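Local coordinates for virulence protein STM3117 (Salmonella enterica subsp. enterica serovar Typhimurium, PDB 3HUH) that promotes replication of the bacterium inside host macrophages and may take part in the biosynthesis and modification of the cell-wall peptidoglycan, at residues R23-L27 against Q64-L68; V28-S32 against D132-N136; S94-V100 against E139-Y143. All blocks are in the same frame, centred on the assembly; numbering follows the deposited sequence.

Contact 1 of 3, residues R23-L27 against Q64-L68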
# COMPACT_ATOMS: atom_id res chain seq x y z
N ARG A 23 6.54 -9.41 -2.55
CA ARG A 23 6.36 -7.98 -2.72
C ARG A 23 4.89 -7.60 -2.64
O ARG A 23 4.01 -8.46 -2.55
CB ARG A 23 6.87 -7.58 -4.11
CG ARG A 23 6.11 -8.30 -5.24
CD ARG A 23 6.62 -7.95 -6.64
NE ARG A 23 5.85 -8.60 -7.70
CZ ARG A 23 5.94 -9.89 -8.02
NH1 ARG A 23 6.77 -10.69 -7.35
NH2 ARG A 23 5.20 -10.39 -9.01
N ILE A 24 4.64 -6.30 -2.69
CA ILE A 24 3.27 -5.79 -2.72
C ILE A 24 2.95 -5.72 -4.22
O ILE A 24 3.77 -5.26 -5.01
CB ILE A 24 3.19 -4.36 -2.13
CG1 ILE A 24 3.35 -4.43 -0.60
CG2 ILE A 24 1.87 -3.70 -2.52
CD1 ILE A 24 3.60 -3.06 0.04
N ASP A 25 1.77 -6.21 -4.61
CA ASP A 25 1.38 -6.17 -6.02
C ASP A 25 0.53 -4.93 -6.28
O ASP A 25 0.71 -4.23 -7.28
CB ASP A 25 0.53 -7.39 -6.38
CG ASP A 25 0.24 -7.46 -7.87
OD1 ASP A 25 1.18 -7.74 -8.64
OD2 ASP A 25 -0.92 -7.23 -8.28
N HIS A 26 -0.40 -4.68 -5.38
CA HIS A 26 -1.29 -3.55 -5.52
C HIS A 26 -2.01 -3.29 -4.21
O HIS A 26 -1.84 -4.03 -3.24
CB HIS A 26 -2.32 -3.81 -6.63
CG HIS A 26 -3.16 -5.04 -6.42
ND1 HIS A 26 -4.28 -5.04 -5.61
CD2 HIS A 26 -3.06 -6.29 -6.93
CE1 HIS A 26 -4.84 -6.24 -5.64
NE2 HIS A 26 -4.12 -7.02 -6.43
N LEU A 27 -2.78 -2.22 -4.18
CA LEU A 27 -3.55 -1.87 -3.01
C LEU A 27 -4.73 -1.05 -3.50
O LEU A 27 -4.74 -0.57 -4.64
CB LEU A 27 -2.70 -1.07 -2.01
CG LEU A 27 -2.07 0.24 -2.45
CD1 LEU A 27 -3.06 1.37 -2.31
CD2 LEU A 27 -0.85 0.51 -1.59
N GLN A 64 3.54 -2.39 -10.59
CA GLN A 64 2.52 -2.47 -9.56
C GLN A 64 1.35 -1.60 -9.99
O GLN A 64 1.35 -1.04 -11.08
CB GLN A 64 3.09 -1.97 -8.22
CG GLN A 64 4.24 -2.82 -7.65
CD GLN A 64 4.95 -2.18 -6.45
OE1 GLN A 64 5.51 -1.09 -6.56
NE2 GLN A 64 4.92 -2.86 -5.32
N LYS A 65 0.33 -1.51 -9.14
CA LYS A 65 -0.81 -0.66 -9.45
C LYS A 65 -1.63 -0.33 -8.22
O LYS A 65 -1.51 -0.99 -7.18
CB LYS A 65 -1.71 -1.29 -10.52
CG LYS A 65 -2.53 -2.51 -10.07
CD LYS A 65 -3.60 -2.82 -11.12
CE LYS A 65 -4.38 -4.09 -10.78
NZ LYS A 65 -5.72 -4.07 -11.42
N ILE A 66 -2.42 0.73 -8.32
CA ILE A 66 -3.31 1.14 -7.25
C ILE A 66 -4.72 1.09 -7.82
O ILE A 66 -5.04 1.79 -8.77
CB ILE A 66 -3.00 2.57 -6.78
CG1 ILE A 66 -1.67 2.58 -6.01
CG2 ILE A 66 -4.14 3.10 -5.90
CD1 ILE A 66 -1.20 3.95 -5.62
N ASN A 67 -5.54 0.21 -7.26
CA ASN A 67 -6.92 0.11 -7.71
C ASN A 67 -7.71 1.18 -6.97
O ASN A 67 -7.44 1.49 -5.81
CB ASN A 67 -7.51 -1.27 -7.40
CG ASN A 67 -6.95 -2.35 -8.30
OD1 ASN A 67 -6.58 -2.09 -9.45
ND2 ASN A 67 -6.91 -3.58 -7.79
N LEU A 68 -8.69 1.76 -7.66
CA LEU A 68 -9.49 2.80 -7.05
C LEU A 68 -10.93 2.37 -6.81
O LEU A 68 -11.52 1.68 -7.64
CB LEU A 68 -9.49 4.06 -7.93
CG LEU A 68 -8.12 4.64 -8.27
CD1 LEU A 68 -8.28 5.83 -9.22
CD2 LEU A 68 -7.40 5.07 -6.99
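Gln64 reaches across to strand 23-27 with its side-chain amide: NE2 donates to the backbone O of Ile24 at 2.7 Å, with a nearly straight N-H...O angle of 172°. The oxygen of Ile24 lies in the plane of the Gln64 amide, whereas NE2 sits above the carbonyl plane of Ile24. The other end of that amide is also engaged, because Gln64 OE1 accepts from Ile24 N of the second subunit and fixes which way the group is turned. Farther along, the two strands run parallel, their axes 21° apart. Asn67 N gives Leu27 O a firm bond of 2.8 Å, while Lys65 N to Asp25 O (3.3 Å) and Leu27 N to Lys65 O (3.5 Å) are weak. His26 CA makes a CA-H...O contact to Lys65 O at 3.1 Å. On the face of His26 and Lys65, the extended lysine ends with NZ bonded to Asn67 OD1 (2.9 Å), in the carbonyl plane and on a lone pair; its charge also has a cation-pi partner in Phe52. Asp25 turns its carboxylate to the second subunit, where Tyr143 OH and Ala121 N satisfy it. On the other face, Leu27 CD1 packs against Ile66 CG2 at 4.1 Å. With the backbone bonds firm only at the Leu27-Asn67 end, the Gln64 amide secures the start of the pairing and ties it to the dimer interface.

Contact 2 of 3, residues V28-S32 against D132-N136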
# COMPACT_ATOMS: atom_id res chain seq x y z
N VAL A 28 -5.74 -0.91 -2.65
CA VAL A 28 -6.93 -0.18 -3.02
C VAL A 28 -7.10 1.10 -2.22
O VAL A 28 -7.04 1.10 -0.99
CB VAL A 28 -8.21 -1.03 -2.82
CG1 VAL A 28 -9.45 -0.21 -3.16
CG2 VAL A 28 -8.15 -2.27 -3.70
N LEU A 29 -7.30 2.20 -2.93
CA LEU A 29 -7.55 3.48 -2.29
C LEU A 29 -9.03 3.78 -2.47
O LEU A 29 -9.56 3.63 -3.57
CB LEU A 29 -6.73 4.61 -2.95
CG LEU A 29 -5.22 4.64 -2.72
CD1 LEU A 29 -4.62 5.84 -3.45
CD2 LEU A 29 -4.94 4.73 -1.22
N THR A 30 -9.70 4.17 -1.39
CA THR A 30 -11.11 4.52 -1.46
C THR A 30 -11.11 6.05 -1.52
O THR A 30 -10.59 6.71 -0.62
CB THR A 30 -11.87 4.00 -0.24
OG1 THR A 30 -11.82 2.57 -0.26
CG2 THR A 30 -13.34 4.45 -0.28
N VAL A 31 -11.71 6.59 -2.57
CA VAL A 31 -11.71 8.03 -2.78
C VAL A 31 -13.09 8.65 -3.00
O VAL A 31 -14.04 7.96 -3.37
CB VAL A 31 -10.81 8.38 -3.99
CG1 VAL A 31 -9.39 7.89 -3.74
CG2 VAL A 31 -11.36 7.75 -5.26
N SER A 32 -13.19 9.95 -2.76
CA SER A 32 -14.47 10.64 -2.95
C SER A 32 -14.82 10.80 -4.42
O SER A 32 -15.98 10.65 -4.82
CB SER A 32 -14.45 12.01 -2.24
OG SER A 32 -13.46 12.86 -2.78
N ASP A 132 -2.60 13.84 -1.45
CA ASP A 132 -3.42 13.71 -2.64
C ASP A 132 -4.76 14.39 -2.37
O ASP A 132 -4.98 14.93 -1.28
CB ASP A 132 -3.56 12.23 -3.06
CG ASP A 132 -4.52 11.42 -2.19
OD1 ASP A 132 -5.06 11.93 -1.19
OD2 ASP A 132 -4.74 10.24 -2.54
N PRO A 133 -5.67 14.40 -3.35
CA PRO A 133 -6.98 15.06 -3.17
C PRO A 133 -7.81 14.67 -1.96
O PRO A 133 -8.61 15.48 -1.47
CB PRO A 133 -7.69 14.75 -4.48
CG PRO A 133 -6.58 14.76 -5.46
CD PRO A 133 -5.51 13.95 -4.75
N ASP A 134 -7.62 13.45 -1.46
CA ASP A 134 -8.39 12.99 -0.32
C ASP A 134 -7.66 13.13 1.01
O ASP A 134 -8.21 12.82 2.06
CB ASP A 134 -8.81 11.53 -0.53
CG ASP A 134 -9.83 11.38 -1.65
OD1 ASP A 134 -11.04 11.45 -1.37
OD2 ASP A 134 -9.41 11.21 -2.82
N GLY A 135 -6.42 13.61 0.97
CA GLY A 135 -5.68 13.79 2.20
C GLY A 135 -4.69 12.68 2.51
O GLY A 135 -4.04 12.70 3.55
N ASN A 136 -4.60 11.69 1.62
CA ASN A 136 -3.65 10.60 1.83
C ASN A 136 -2.25 11.22 1.84
O ASN A 136 -1.98 12.17 1.09
CB ASN A 136 -3.73 9.57 0.71
CG ASN A 136 -5.07 8.86 0.66
OD1 ASN A 136 -5.68 8.74 -0.41
ND2 ASN A 136 -5.53 8.38 1.80
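Asp132 opens the loop that faces strand 28-31, and its nearest approach is OD2 to Leu29 CD1 at 4.5 Å, a distant approach of a carboxylate oxygen to a methyl group. Its carboxylate works mostly inside the loop. OD1 accepts from Asp134 N at 3.0 Å, closing an Asx turn, and from Asn136 N at 2.9 Å; the two donors come from opposite faces of the carboxylate plane, so OD1 is clasped between them. OD2 is bonded to Tyr41 OH of helix 34-43. Pro133 follows as the second residue of a type I turn from Asp132 to Gly135, and leans on Phe40 of the same helix. Asp134 then makes the principal contact. OD1 takes the N-H of Ser32 at 3.0 Å, with an N-H...O angle of 164°, approached on the syn side and 27° out of the carboxylate plane. Ser32 OG lies 3.1 Å from the same OD1. The other oxygen, OD2, rests 3.4 Å from Val31 CB, and the two side chains cross at about a right angle. With CG beside its own backbone N (chi1 -68°), the carboxylate projects to the end of the strand. Gly135 closes the turn with a positive phi. The Asn136 side chain runs antiparallel to that of Leu29, its amide end near the leucine methyl CD2. An Asx turn combined with a type I turn thus shapes the connection between strands 123-131 and 137-142, a beta hairpin whose tip is pinned by Asp134 to the end of strand 21-31.

Contact 3 of 3, residues S94-V100 against E139-Y143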
# COMPACT_ATOMS: atom_id res chain seq x y z
N SER A 94 13.37 7.62 -9.33
CA SER A 94 14.72 7.52 -9.87
C SER A 94 15.15 8.92 -10.31
O SER A 94 16.28 9.14 -10.77
CB SER A 94 14.77 6.55 -11.06
OG SER A 94 13.77 6.85 -12.02
N THR A 95 14.24 9.87 -10.17
CA THR A 95 14.49 11.26 -10.52
C THR A 95 15.21 11.92 -9.34
O THR A 95 14.87 11.65 -8.19
CB THR A 95 13.15 11.99 -10.78
OG1 THR A 95 12.47 11.36 -11.87
CG2 THR A 95 13.39 13.46 -11.13
N PRO A 96 16.23 12.76 -9.61
CA PRO A 96 16.93 13.41 -8.49
C PRO A 96 15.88 14.07 -7.58
O PRO A 96 15.04 14.83 -8.06
CB PRO A 96 17.83 14.42 -9.18
CG PRO A 96 18.14 13.74 -10.49
CD PRO A 96 16.79 13.19 -10.90
N ILE A 97 15.94 13.79 -6.28
CA ILE A 97 14.95 14.32 -5.36
C ILE A 97 14.77 15.84 -5.39
O ILE A 97 13.66 16.32 -5.22
CB ILE A 97 15.23 13.83 -3.90
CG1 ILE A 97 13.95 13.95 -3.06
CG2 ILE A 97 16.35 14.63 -3.28
CD1 ILE A 97 12.80 13.07 -3.58
N ASN A 98 15.85 16.59 -5.62
CA ASN A 98 15.71 18.04 -5.69
C ASN A 98 14.95 18.47 -6.95
O ASN A 98 14.24 19.48 -6.95
CB ASN A 98 17.08 18.72 -5.63
CG ASN A 98 17.72 18.63 -4.25
OD1 ASN A 98 17.06 18.22 -3.29
ND2 ASN A 98 18.98 19.01 -4.15
N ASP A 99 15.07 17.69 -8.02
CA ASP A 99 14.33 18.00 -9.23
C ASP A 99 12.86 17.72 -8.96
O ASP A 99 11.97 18.43 -9.44
CB ASP A 99 14.81 17.15 -10.42
CG ASP A 99 16.20 17.54 -10.90
OD1 ASP A 99 16.63 18.70 -10.67
OD2 ASP A 99 16.86 16.69 -11.54
N VAL A 100 12.60 16.68 -8.16
CA VAL A 100 11.22 16.33 -7.82
C VAL A 100 10.62 17.46 -6.98
O VAL A 100 9.46 17.84 -7.19
CB VAL A 100 11.15 15.02 -7.00
CG1 VAL A 100 9.71 14.75 -6.58
CG2 VAL A 100 11.69 13.86 -7.84
N GLU A 139 4.61 10.04 0.30
CA GLU A 139 6.02 10.26 0.54
C GLU A 139 6.75 9.85 -0.73
O GLU A 139 6.68 8.69 -1.13
CB GLU A 139 6.47 9.40 1.73
CG GLU A 139 7.93 9.58 2.17
CD GLU A 139 8.34 8.63 3.30
OE1 GLU A 139 7.45 7.93 3.85
OE2 GLU A 139 9.54 8.59 3.65
N ILE A 140 7.41 10.80 -1.39
CA ILE A 140 8.16 10.50 -2.61
C ILE A 140 9.63 10.53 -2.20
O ILE A 140 10.12 11.54 -1.70
CB ILE A 140 7.88 11.54 -3.71
CG1 ILE A 140 6.38 11.54 -4.03
CG2 ILE A 140 8.65 11.18 -4.97
CD1 ILE A 140 5.92 12.70 -4.89
N SER A 141 10.33 9.42 -2.43
CA SER A 141 11.71 9.32 -1.98
C SER A 141 12.73 8.75 -2.96
O SER A 141 12.40 7.98 -3.85
CB SER A 141 11.74 8.47 -0.71
OG SER A 141 10.65 8.80 0.14
N GLN A 142 13.98 9.15 -2.77
CA GLN A 142 15.08 8.65 -3.59
C GLN A 142 16.11 8.06 -2.63
O GLN A 142 16.42 8.66 -1.60
CB GLN A 142 15.74 9.79 -4.38
CG GLN A 142 17.00 9.36 -5.11
CD GLN A 142 17.66 10.50 -5.85
OE1 GLN A 142 17.71 11.63 -5.37
NE2 GLN A 142 18.19 10.21 -7.03
N TYR A 143 16.62 6.87 -2.96
CA TYR A 143 17.61 6.24 -2.10
C TYR A 143 18.94 6.98 -2.18
O TYR A 143 19.30 7.41 -3.30
CB TYR A 143 17.82 4.77 -2.49
CG TYR A 143 16.94 3.82 -1.72
CD1 TYR A 143 15.67 3.47 -2.18
CD2 TYR A 143 17.36 3.31 -0.49
CE1 TYR A 143 14.84 2.64 -1.42
CE2 TYR A 143 16.55 2.48 0.27
CZ TYR A 143 15.29 2.15 -0.21
OH TYR A 143 14.48 1.34 0.55
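Gln142 supplies the polar link: its OE1 accepts from Ile97 N at 2.9 Å, with an N-H...O angle of 162°. The donor stands above the carbonyl plane, 56° out of it. CG lies opposite the backbone N (chi1 172°) and the chain stays extended, which carries the amide from the strand to the first turn of helix 97-106. Ile97 directly follows the N-cap residue Pro96, so the bond satisfies an amide at the helix start while Val100 N pairs with Pro96 O within the turn.

Van der Waals contacts lie alongside. Ile97 and Gln142 pass one another head to tail, with Ile97 CB 4.1 Å from Gln142 CB, and the Ile97 CD1 methyl rests against the carbonyl oxygen of Ile140 at 3.6 Å. One turn on, Val100 CG1 makes an apolar contact with Ile140 CG2 at 4.1 Å, the two side chains meeting at a slant. Ile140 and Gln142 thus point to the helix, whereas Ser141, between them, points away and bonds to Ser127.

The helix therefore packs on one face of the sheet in which 88-93 and 137-142 run parallel as neighbours, as expected of the beta-alpha-beta-beta-beta module of the VOC fold.

Contacts 1 and 2 share strand 21-31 and adjoin, with centres about 14 Å apart: Asn67 O lies 3.0 Å from Leu29 N, a probable hydrogen bond, and Ile66 CG2 packs on Leu29 CG at 3.7 Å. Contact 3 stands apart, its centre about 21 Å from that of contact 1 (nearest atoms about 10 Å) and about 22 Å from that of contact 2, across the chain's centre. The loop of contact 2 leads into the strand of contact 3, with no other touch. Contact 1 belongs to the first sheet, contact 3 to the second; contact 2 joins them. Across the dimer, beside the Asp25-Tyr143 bond, Glu139 packs on His26 of the second subunit.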